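Local structure of exonuclease mut-7 homolog (Aedes aegypti, 7JW2) at residues L90-A95 with L123-L128; F138-H143 with R156-K161; Q149-L154 with F190-I195. The protein probably trims the 3' ends of Argonaute-bound microRNAs as a magnesium-dependent 3'-5' exoribonuclease, of which this chain is the exonuclease domain. All blocks are in the same frame, centred on the assembly; numbering follows the deposited sequence.

Contact 1: residues L90-A95 with L123-L128; sequences LKLSFA and LDLQLL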
loop_
_atom_site.group_PDB
_atom_site.type_symbol
_atom_site.label_atom_id
_atom_site.label_comp_id
_atom_site.label_asym_id
_atom_site.label_seq_id
_atom_site.Cartn_x
_atom_site.Cartn_y
_atom_site.Cartn_z
ATOM N N LEU A 90 -4.948 18.370 1.551
ATOM C CA LEU A 90 -4.440 19.498 0.773
ATOM C C LEU A 90 -3.229 19.067 -0.053
ATOM O O LEU A 90 -2.287 18.491 0.491
ATOM C CB LEU A 90 -4.064 20.654 1.705
ATOM C CG LEU A 90 -3.416 21.869 1.043
ATOM C CD1 LEU A 90 -4.353 22.521 0.035
ATOM C CD2 LEU A 90 -2.971 22.880 2.087
ATOM N N LYS A 91 -3.268 19.327 -1.357
ATOM C CA LYS A 91 -2.114 19.135 -2.233
ATOM C C LYS A 91 -1.598 20.499 -2.666
ATOM O O LYS A 91 -2.379 21.350 -3.103
ATOM C CB LYS A 91 -2.457 18.302 -3.478
ATOM C CG LYS A 91 -2.413 16.777 -3.303
ATOM C CD LYS A 91 -3.651 16.267 -2.529
ATOM C CE LYS A 91 -4.956 16.668 -3.210
ATOM N NZ LYS A 91 -6.178 16.041 -2.556
ATOM N N LEU A 92 -0.296 20.716 -2.521
ATOM C CA LEU A 92 0.342 21.942 -2.988
ATOM C C LEU A 92 1.040 21.673 -4.310
ATOM O O LEU A 92 1.627 20.605 -4.497
ATOM C CB LEU A 92 1.363 22.451 -1.978
ATOM C CG LEU A 92 0.860 22.744 -0.576
ATOM C CD1 LEU A 92 2.022 23.081 0.325
ATOM C CD2 LEU A 92 -0.145 23.874 -0.611
ATOM N N SER A 93 0.992 22.655 -5.204
ATOM C CA SER A 93 1.534 22.518 -6.549
ATOM C C SER A 93 1.868 23.907 -7.067
ATOM O O SER A 93 1.517 24.917 -6.456
ATOM C CB SER A 93 0.512 21.824 -7.452
ATOM O OG SER A 93 -0.641 22.656 -7.561
ATOM N N PHE A 94 2.575 23.952 -8.193
ATOM C CA PHE A 94 2.790 25.204 -8.913
ATOM C C PHE A 94 2.339 24.988 -10.352
ATOM O O PHE A 94 2.863 24.108 -11.038
ATOM C CB PHE A 94 4.259 25.649 -8.845
ATOM C CG PHE A 94 4.485 27.084 -9.274
ATOM C CD1 PHE A 94 4.595 27.415 -10.625
ATOM C CD2 PHE A 94 4.586 28.100 -8.329
ATOM C CE1 PHE A 94 4.802 28.742 -11.012
ATOM C CE2 PHE A 94 4.788 29.426 -8.721
ATOM C CZ PHE A 94 4.893 29.736 -10.058
ATOM N N ALA A 95 1.348 25.759 -10.789
ATOM C CA ALA A 95 0.734 25.600 -12.103
ATOM C C ALA A 95 0.383 24.137 -12.423
ATOM O O ALA A 95 0.831 23.594 -13.421
ATOM C CB ALA A 95 1.640 26.179 -13.183
ATOM N N LEU A 123 -4.117 22.986 -4.501
ATOM C CA LEU A 123 -3.868 24.422 -4.502
ATOM C C LEU A 123 -2.709 24.755 -5.433
ATOM O O LEU A 123 -1.587 24.273 -5.237
ATOM C CB LEU A 123 -3.557 24.923 -3.100
ATOM C CG LEU A 123 -3.207 26.417 -3.076
ATOM C CD1 LEU A 123 -4.435 27.263 -3.415
ATOM C CD2 LEU A 123 -2.635 26.808 -1.726
ATOM N N ASP A 124 -2.981 25.600 -6.422
ATOM C CA ASP A 124 -1.948 26.202 -7.258
ATOM C C ASP A 124 -1.327 27.371 -6.501
ATOM O O ASP A 124 -2.005 28.368 -6.232
ATOM C CB ASP A 124 -2.570 26.669 -8.569
ATOM C CG ASP A 124 -1.558 27.266 -9.524
ATOM O OD1 ASP A 124 -0.351 27.334 -9.183
ATOM O OD2 ASP A 124 -1.980 27.654 -10.632
ATOM N N LEU A 125 -0.041 27.265 -6.155
ATOM C CA LEU A 125 0.575 28.354 -5.397
ATOM C C LEU A 125 0.722 29.621 -6.225
ATOM O O LEU A 125 0.829 30.708 -5.643
ATOM C CB LEU A 125 1.937 27.935 -4.844
ATOM C CG LEU A 125 1.846 26.964 -3.657
ATOM C CD1 LEU A 125 3.217 26.421 -3.321
ATOM C CD2 LEU A 125 1.237 27.641 -2.436
ATOM N N GLN A 126 0.723 29.511 -7.557
ATOM C CA GLN A 126 0.719 30.722 -8.375
ATOM C C GLN A 126 -0.572 31.512 -8.198
ATOM O O GLN A 126 -0.554 32.746 -8.267
ATOM C CB GLN A 126 0.931 30.367 -9.846
ATOM C CG GLN A 126 1.300 31.566 -10.716
ATOM C CD GLN A 126 1.796 31.156 -12.083
ATOM O OE1 GLN A 126 1.346 30.160 -12.644
ATOM N NE2 GLN A 126 2.724 31.936 -12.637
ATOM N N LEU A 127 -1.695 30.828 -7.957
ATOM C CA LEU A 127 -2.953 31.520 -7.687
ATOM C C LEU A 127 -2.935 32.187 -6.319
ATOM O O LEU A 127 -3.451 33.301 -6.156
ATOM C CB LEU A 127 -4.123 30.539 -7.775
ATOM C CG LEU A 127 -4.495 29.997 -9.151
ATOM C CD1 LEU A 127 -5.627 28.985 -9.030
ATOM C CD2 LEU A 127 -4.880 31.135 -10.083
ATOM N N LEU A 128 -2.365 31.515 -5.318
ATOM C CA LEU A 128 -2.218 32.127 -4.005
ATOM C C LEU A 128 -1.305 33.346 -4.076
ATOM O O LEU A 128 -1.591 34.379 -3.464
ATOM C CB LEU A 128 -1.682 31.098 -3.010
ATOM C CG LEU A 128 -1.379 31.560 -1.584
ATOM C CD1 LEU A 128 -2.652 31.950 -0.832
ATOM C CD2 LEU A 128 -0.613 30.476 -0.825
#
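Leu92 and Ser93 pair in parallel with Leu123 and Asp124, each bridge holding its two CA atoms 5.1 Å apart, while the touching parts of the two segments diverge by 32°. Leu123 N bonds Lys91 O at 2.8 Å. The bond from Ser93 N back to Leu123 O is weak, but Ser93 OG adds a second hydrogen bond to that oxygen at 3.0 Å, reaching it from above the carbonyl plane. Leu125 N then closes on Ser93 O at 2.8 Å, carrying the ladder into the first turn of helix 125-132. On the face bearing Leu92 and Leu123, these side chains lie side by side and point the same way, their CD2 atoms 4.0 Å apart; helix 179-205 covers both through Tyr196. Asp124 carries CG anti to the backbone N (chi1 -178°), which brings its carboxylate to the Ala95 backbone; Ala95 N, at 2.8 Å from OD1, and Gln126 N, at 2.9 Å from OD1, meet that oxygen from opposite faces. One oxygen thereby caps the helix and fastens the loop leaving strand 90-93. Gln126 CB sits over one face of the Phe94 ring, and its amide plane is turned 36° from that ring. Strand 90-93, helix 96-106 and strand 122-124 form a beta-alpha-beta crossover, whose two neighbouring parallel strands finish one side of the mixed sheet of this RNase H-like exonuclease domain.

Contact 2: residues F138-H143 with R156-K161; sequences FRFPYH and RLCLGK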
loop_
_atom_site.group_PDB
_atom_site.type_symbol
_atom_site.label_atom_id
_atom_site.label_comp_id
_atom_site.label_asym_id
_atom_site.label_seq_id
_atom_site.Cartn_x
_atom_site.Cartn_y
_atom_site.Cartn_z
ATOM N N PHE A 138 0.567 43.210 2.503
ATOM C CA PHE A 138 1.283 41.942 2.446
ATOM C C PHE A 138 2.716 42.144 1.975
ATOM O O PHE A 138 2.958 42.741 0.920
ATOM C CB PHE A 138 0.561 40.968 1.518
ATOM C CG PHE A 138 1.182 39.594 1.476
ATOM C CD1 PHE A 138 2.289 39.332 0.677
ATOM C CD2 PHE A 138 0.651 38.561 2.233
ATOM C CE1 PHE A 138 2.853 38.080 0.650
ATOM C CE2 PHE A 138 1.212 37.294 2.199
ATOM C CZ PHE A 138 2.311 37.055 1.411
ATOM N N ARG A 139 3.666 41.616 2.744
ATOM C CA ARG A 139 5.079 41.658 2.386
ATOM C C ARG A 139 5.678 40.263 2.507
ATOM O O ARG A 139 5.600 39.640 3.567
ATOM C CB ARG A 139 5.861 42.624 3.285
ATOM C CG ARG A 139 5.670 44.103 2.985
ATOM C CD ARG A 139 5.692 44.416 1.491
ATOM N NE ARG A 139 5.579 45.853 1.245
ATOM C CZ ARG A 139 4.485 46.573 1.483
ATOM N NH1 ARG A 139 3.394 45.996 1.967
ATOM N NH2 ARG A 139 4.479 47.876 1.233
ATOM N N PHE A 140 6.298 39.781 1.431
ATOM C CA PHE A 140 7.115 38.585 1.535
ATOM C C PHE A 140 8.300 38.856 2.464
ATOM O O PHE A 140 8.760 40.000 2.576
ATOM C CB PHE A 140 7.601 38.154 0.151
ATOM C CG PHE A 140 6.535 37.504 -0.687
ATOM C CD1 PHE A 140 5.869 38.216 -1.673
ATOM C CD2 PHE A 140 6.202 36.170 -0.486
ATOM C CE1 PHE A 140 4.884 37.620 -2.439
ATOM C CE2 PHE A 140 5.222 35.563 -1.256
ATOM C CZ PHE A 140 4.561 36.284 -2.228
ATOM N N PRO A 141 8.799 37.834 3.165
ATOM C CA PRO A 141 9.909 38.065 4.108
ATOM C C PRO A 141 11.195 38.489 3.433
ATOM O O PRO A 141 12.065 39.084 4.083
ATOM C CB PRO A 141 10.080 36.713 4.808
ATOM C CG PRO A 141 9.352 35.709 3.951
ATOM C CD PRO A 141 8.305 36.443 3.188
ATOM N N TYR A 142 11.361 38.169 2.158
ATOM C CA TYR A 142 12.508 38.636 1.397
ATOM C C TYR A 142 11.939 39.339 0.183
ATOM O O TYR A 142 12.214 38.963 -0.958
ATOM C CB TYR A 142 13.432 37.469 1.047
ATOM C CG TYR A 142 13.842 36.722 2.287
ATOM C CD1 TYR A 142 14.958 37.107 3.018
ATOM C CD2 TYR A 142 13.075 35.662 2.765
ATOM C CE1 TYR A 142 15.319 36.444 4.174
ATOM C CE2 TYR A 142 13.429 34.989 3.905
ATOM C CZ TYR A 142 14.546 35.383 4.619
ATOM O OH TYR A 142 14.894 34.703 5.769
ATOM N N HIS A 143 11.119 40.353 0.451
ATOM C CA HIS A 143 10.288 40.960 -0.574
ATOM C C HIS A 143 11.139 41.606 -1.652
ATOM O O HIS A 143 12.208 42.159 -1.383
ATOM C CB HIS A 143 9.351 42.003 0.041
ATOM C CG HIS A 143 8.098 42.228 -0.749
ATOM N ND1 HIS A 143 6.925 41.558 -0.486
ATOM C CD2 HIS A 143 7.837 43.038 -1.802
ATOM C CE1 HIS A 143 5.994 41.941 -1.340
ATOM N NE2 HIS A 143 6.521 42.842 -2.148
ATOM N N ARG A 156 12.800 32.578 -3.691
ATOM C CA ARG A 156 13.596 33.683 -3.163
ATOM C C ARG A 156 12.763 34.592 -2.267
ATOM O O ARG A 156 13.208 34.977 -1.182
ATOM C CB ARG A 156 14.216 34.488 -4.300
ATOM C CG ARG A 156 15.375 35.372 -3.843
ATOM C CD ARG A 156 16.155 35.876 -5.035
ATOM N NE ARG A 156 15.347 36.788 -5.837
ATOM C CZ ARG A 156 14.820 36.480 -7.021
ATOM N NH1 ARG A 156 15.010 35.277 -7.541
ATOM N NH2 ARG A 156 14.098 37.377 -7.680
ATOM N N LEU A 157 11.548 34.937 -2.707
ATOM C CA LEU A 157 10.684 35.820 -1.924
ATOM C C LEU A 157 10.336 35.219 -0.569
ATOM O O LEU A 157 10.238 35.939 0.429
ATOM C CB LEU A 157 9.402 36.119 -2.696
ATOM C CG LEU A 157 9.520 37.022 -3.918
ATOM C CD1 LEU A 157 8.329 36.825 -4.824
ATOM C CD2 LEU A 157 9.604 38.463 -3.475
ATOM N N CYS A 158 10.125 33.904 -0.512
ATOM C CA CYS A 158 9.659 33.293 0.724
ATOM C C CYS A 158 10.787 32.793 1.608
ATOM O O CYS A 158 10.666 32.840 2.834
ATOM C CB CYS A 158 8.716 32.120 0.419
ATOM S SG CYS A 158 7.174 32.589 -0.346
ATOM N N LEU A 159 11.877 32.299 1.025
ATOM C CA LEU A 159 12.925 31.664 1.802
ATOM C C LEU A 159 14.269 32.374 1.753
ATOM O O LEU A 159 15.176 31.981 2.495
ATOM C CB LEU A 159 13.109 30.215 1.337
ATOM C CG LEU A 159 11.825 29.412 1.133
ATOM C CD1 LEU A 159 12.207 28.066 0.567
ATOM C CD2 LEU A 159 11.030 29.265 2.427
ATOM N N GLY A 160 14.427 33.395 0.915
ATOM C CA GLY A 160 15.643 34.189 0.936
ATOM C C GLY A 160 16.861 33.503 0.375
ATOM O O GLY A 160 17.987 33.940 0.638
ATOM N N LYS A 161 16.674 32.436 -0.396
ATOM C CA LYS A 161 17.776 31.746 -1.042
ATOM C C LYS A 161 17.451 31.518 -2.511
ATOM O O LYS A 161 16.292 31.552 -2.935
ATOM C CB LYS A 161 18.083 30.417 -0.344
ATOM C CG LYS A 161 18.607 30.603 1.071
ATOM C CD LYS A 161 18.699 29.287 1.808
ATOM C CE LYS A 161 19.305 29.483 3.185
ATOM N NZ LYS A 161 19.953 28.241 3.681
#
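Leu157 O accepts one hydrogen bond across the contact, from Tyr142 N at 3.0 Å; Pro141 CD, 3.4 Å from Leu157 O, and Phe140 CB pack against the same oxygen. The loop is braced from within, since Phe140 N reaches His143 ND1 at 2.7 Å, lying in the plane of the imidazole, and Arg139 CD covers one face of that ring. Tyr142, its CG anti to the carbonyl carbon (chi1 -55°), lays its ring over Gly160. Gly160 CA stands 3.3 Å above the centre of the ring, a CH-pi contact, while Leu157 O and Cys158 O lie at the ring's edge, near its plane. This is the C-terminal end of helix 151-159 of the exonuclease domain, closed by a glycine: Gly160 leaves helical geometry with positive phi, yet its N still bonds Arg156 O at 2.9 Å. Deeper in, the Phe140 ring is held between two groups, with Phe138 CE1 over the centre of one face and the Leu157 side chain over the opposite one, Leu157 CB lying 4.1 Å from the ring centroid. Cys158 SG comes to 3.7 Å from Phe140 CE2 in an oblique sulfur-aromatic contact. Trp129 of helix 125-132 meets Phe140 with the ring planes at about 80°, and Arg156 NE turns to a salt bridge with Glu144 OE1.

Contact 3: residues Q149-L154 with F190-I195; sequences QNLANL and FCLLEI
Leu151 and Ile195 touch through their terminal methyls, CD1 to CD1 at 3.5 Å, the two side chains crossing at a slant. The same Leu151 CD1 also meets Leu192 CD2 at 3.7 Å, there with the side chains at about a right angle, while the other branch, Leu151 CD2, faces Cys191 SG at 4.1 Å. Ile195 spreads across two residues of the opposing helix: CD1 lies against both Leu151 and Leu154, and CG2 packs on Leu154 CD2 at 3.7 Å. Both leucines carry CG opposite their backbone N (chi1 177° for Leu151, -169° for Leu154), which extends their methyls towards the partner helix. Every contact here is apolar: three leucines, an isoleucine and the sulfur of Cys191. The backbones draw nearer along the contact, the CA separation falling from 8.8 Å for Leu151 and Leu192 to 7.4 Å for Leu154 and Ile195. Behind this layer, Asn150 fixes the start of helix 151-159 as its N-cap: Asn150 OD1 accepts from Asn153 N at 2.9 Å, the donor standing almost straight beyond the carbonyl. The Asn153 side chain is itself tied down, giving a bond to Asn148 O and taking one from Arg156 NH1. Helix 151-159 continues the seam through Val155 and Cys158, both on Ile195. Trp129 of helix 125-132 packs against Leu154, Leu125 meets Leu192, and Leu192 and Leu193 rest on strand 33-40, so helix 179-205 packs on the central sheet with one side and on helix 151-159 with another.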
loop_
_atom_site.group_PDB
_atom_site.type_symbol
_atom_site.label_atom_id
_atom_site.label_comp_id
_atom_site.label_asym_id
_atom_site.label_seq_id
_atom_site.Cartn_x
_atom_site.Cartn_y
_atom_site.Cartn_z
ATOM N N GLN A 149 6.757 35.724 -12.354
ATOM C CA GLN A 149 5.983 34.826 -11.493
ATOM C C GLN A 149 6.287 33.365 -11.832
ATOM O O GLN A 149 5.471 32.634 -12.394
ATOM C CB GLN A 149 4.494 35.132 -11.604
ATOM C CG GLN A 149 4.082 36.453 -10.968
ATOM C CD GLN A 149 2.610 36.496 -10.594
ATOM O OE1 GLN A 149 2.223 37.162 -9.631
ATOM N NE2 GLN A 149 1.781 35.778 -11.351
ATOM N N ASN A 150 7.497 32.945 -11.469
ATOM C CA ASN A 150 7.928 31.556 -11.579
ATOM C C ASN A 150 8.322 31.030 -10.203
ATOM O O ASN A 150 8.417 31.783 -9.231
ATOM C CB ASN A 150 9.089 31.410 -12.575
ATOM C CG ASN A 150 10.260 32.325 -12.261
ATOM O OD1 ASN A 150 10.778 32.344 -11.141
ATOM N ND2 ASN A 150 10.683 33.097 -13.258
ATOM N N LEU A 151 8.554 29.714 -10.122
ATOM C CA LEU A 151 8.806 29.099 -8.822
ATOM C C LEU A 151 10.133 29.566 -8.230
ATOM O O LEU A 151 10.235 29.777 -7.015
ATOM C CB LEU A 151 8.763 27.570 -8.931
ATOM C CG LEU A 151 9.090 26.812 -7.644
ATOM C CD1 LEU A 151 8.066 27.129 -6.557
ATOM C CD2 LEU A 151 9.166 25.301 -7.888
ATOM N N ALA A 152 11.159 29.748 -9.065
ATOM C CA ALA A 152 12.448 30.178 -8.537
ATOM C C ALA A 152 12.333 31.523 -7.832
ATOM O O ALA A 152 12.943 31.734 -6.778
ATOM C CB ALA A 152 13.477 30.257 -9.664
ATOM N N ASN A 153 11.548 32.437 -8.389
ATOM C CA ASN A 153 11.393 33.741 -7.751
ATOM C C ASN A 153 10.549 33.644 -6.484
ATOM O O ASN A 153 10.803 34.360 -5.509
ATOM C CB ASN A 153 10.788 34.736 -8.737
ATOM C CG ASN A 153 11.782 35.161 -9.801
ATOM O OD1 ASN A 153 12.984 34.942 -9.654
ATOM N ND2 ASN A 153 11.287 35.763 -10.873
ATOM N N LEU A 154 9.542 32.765 -6.473
ATOM C CA LEU A 154 8.748 32.583 -5.261
ATOM C C LEU A 154 9.589 32.000 -4.132
ATOM O O LEU A 154 9.400 32.348 -2.960
ATOM C CB LEU A 154 7.544 31.687 -5.557
ATOM C CG LEU A 154 6.496 31.620 -4.454
ATOM C CD1 LEU A 154 6.126 33.030 -3.964
ATOM C CD2 LEU A 154 5.271 30.862 -4.965
ATOM N N PHE A 190 9.440 19.613 -2.133
ATOM C CA PHE A 190 9.456 20.022 -0.725
ATOM C C PHE A 190 9.359 21.541 -0.560
ATOM O O PHE A 190 8.725 22.027 0.392
ATOM C CB PHE A 190 10.713 19.507 -0.023
ATOM C CG PHE A 190 10.702 19.710 1.476
ATOM C CD1 PHE A 190 11.293 20.830 2.043
ATOM C CD2 PHE A 190 10.107 18.777 2.309
ATOM C CE1 PHE A 190 11.284 21.019 3.419
ATOM C CE2 PHE A 190 10.093 18.948 3.687
ATOM C CZ PHE A 190 10.689 20.080 4.243
ATOM N N CYS A 191 9.969 22.311 -1.460
ATOM C CA CYS A 191 9.978 23.763 -1.265
ATOM C C CYS A 191 8.574 24.353 -1.346
ATOM O O CYS A 191 8.341 25.465 -0.845
ATOM C CB CYS A 191 10.924 24.433 -2.272
ATOM S SG CYS A 191 10.306 24.577 -3.980
ATOM N N LEU A 192 7.629 23.638 -1.967
ATOM C CA LEU A 192 6.255 24.123 -2.009
ATOM C C LEU A 192 5.657 24.171 -0.612
ATOM O O LEU A 192 4.902 25.103 -0.289
ATOM C CB LEU A 192 5.413 23.232 -2.928
ATOM C CG LEU A 192 5.974 23.039 -4.340
ATOM C CD1 LEU A 192 5.057 22.091 -5.107
ATOM C CD2 LEU A 192 6.135 24.375 -5.059
ATOM N N LEU A 193 6.013 23.202 0.242
ATOM C CA LEU A 193 5.549 23.239 1.632
ATOM C C LEU A 193 6.116 24.448 2.352
ATOM O O LEU A 193 5.393 25.144 3.081
ATOM C CB LEU A 193 5.949 21.967 2.377
ATOM C CG LEU A 193 5.375 20.641 1.858
ATOM C CD1 LEU A 193 6.232 19.499 2.340
ATOM C CD2 LEU A 193 3.936 20.450 2.350
ATOM N N GLU A 194 7.409 24.711 2.161
ATOM C CA GLU A 194 8.045 25.864 2.798
ATOM C C GLU A 194 7.461 27.179 2.295
ATOM O O GLU A 194 7.291 28.125 3.078
ATOM C CB GLU A 194 9.555 25.824 2.546
ATOM C CG GLU A 194 10.227 24.542 2.997
ATOM C CD GLU A 194 11.658 24.446 2.508
ATOM O OE1 GLU A 194 11.861 24.370 1.277
ATOM O OE2 GLU A 194 12.580 24.422 3.354
ATOM N N ILE A 195 7.142 27.261 0.999
ATOM C CA ILE A 195 6.500 28.457 0.454
ATOM C C ILE A 195 5.134 28.678 1.098
ATOM O O ILE A 195 4.818 29.786 1.552
ATOM C CB ILE A 195 6.389 28.357 -1.075
ATOM C CG1 ILE A 195 7.756 28.587 -1.727
ATOM C CG2 ILE A 195 5.385 29.345 -1.600
ATOM C CD1 ILE A 195 7.782 28.168 -3.179
#

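Overall arrangement
From the N terminus, contact 1 comes first, closing the excursion through helix 96-106 at the strand 122-124 side of the sheet before either other contact opens. Contact 2 fixes the loop after helix 125-132 to the end of helix 151-159, and contact 3 joins the start of that helix to helix 179-205; contact 3 opens before contact 2 closes, so the two cross. Contacts 1 and 3, with centres about 10 Å apart, touch where Phe94 meets Asn150 and Leu151. Contacts 2 and 3 meet through Phe140 on Leu154 and Cys158 on Ile195. Contacts 1 and 2 stay separate, about 7 Å apart at their nearest atoms.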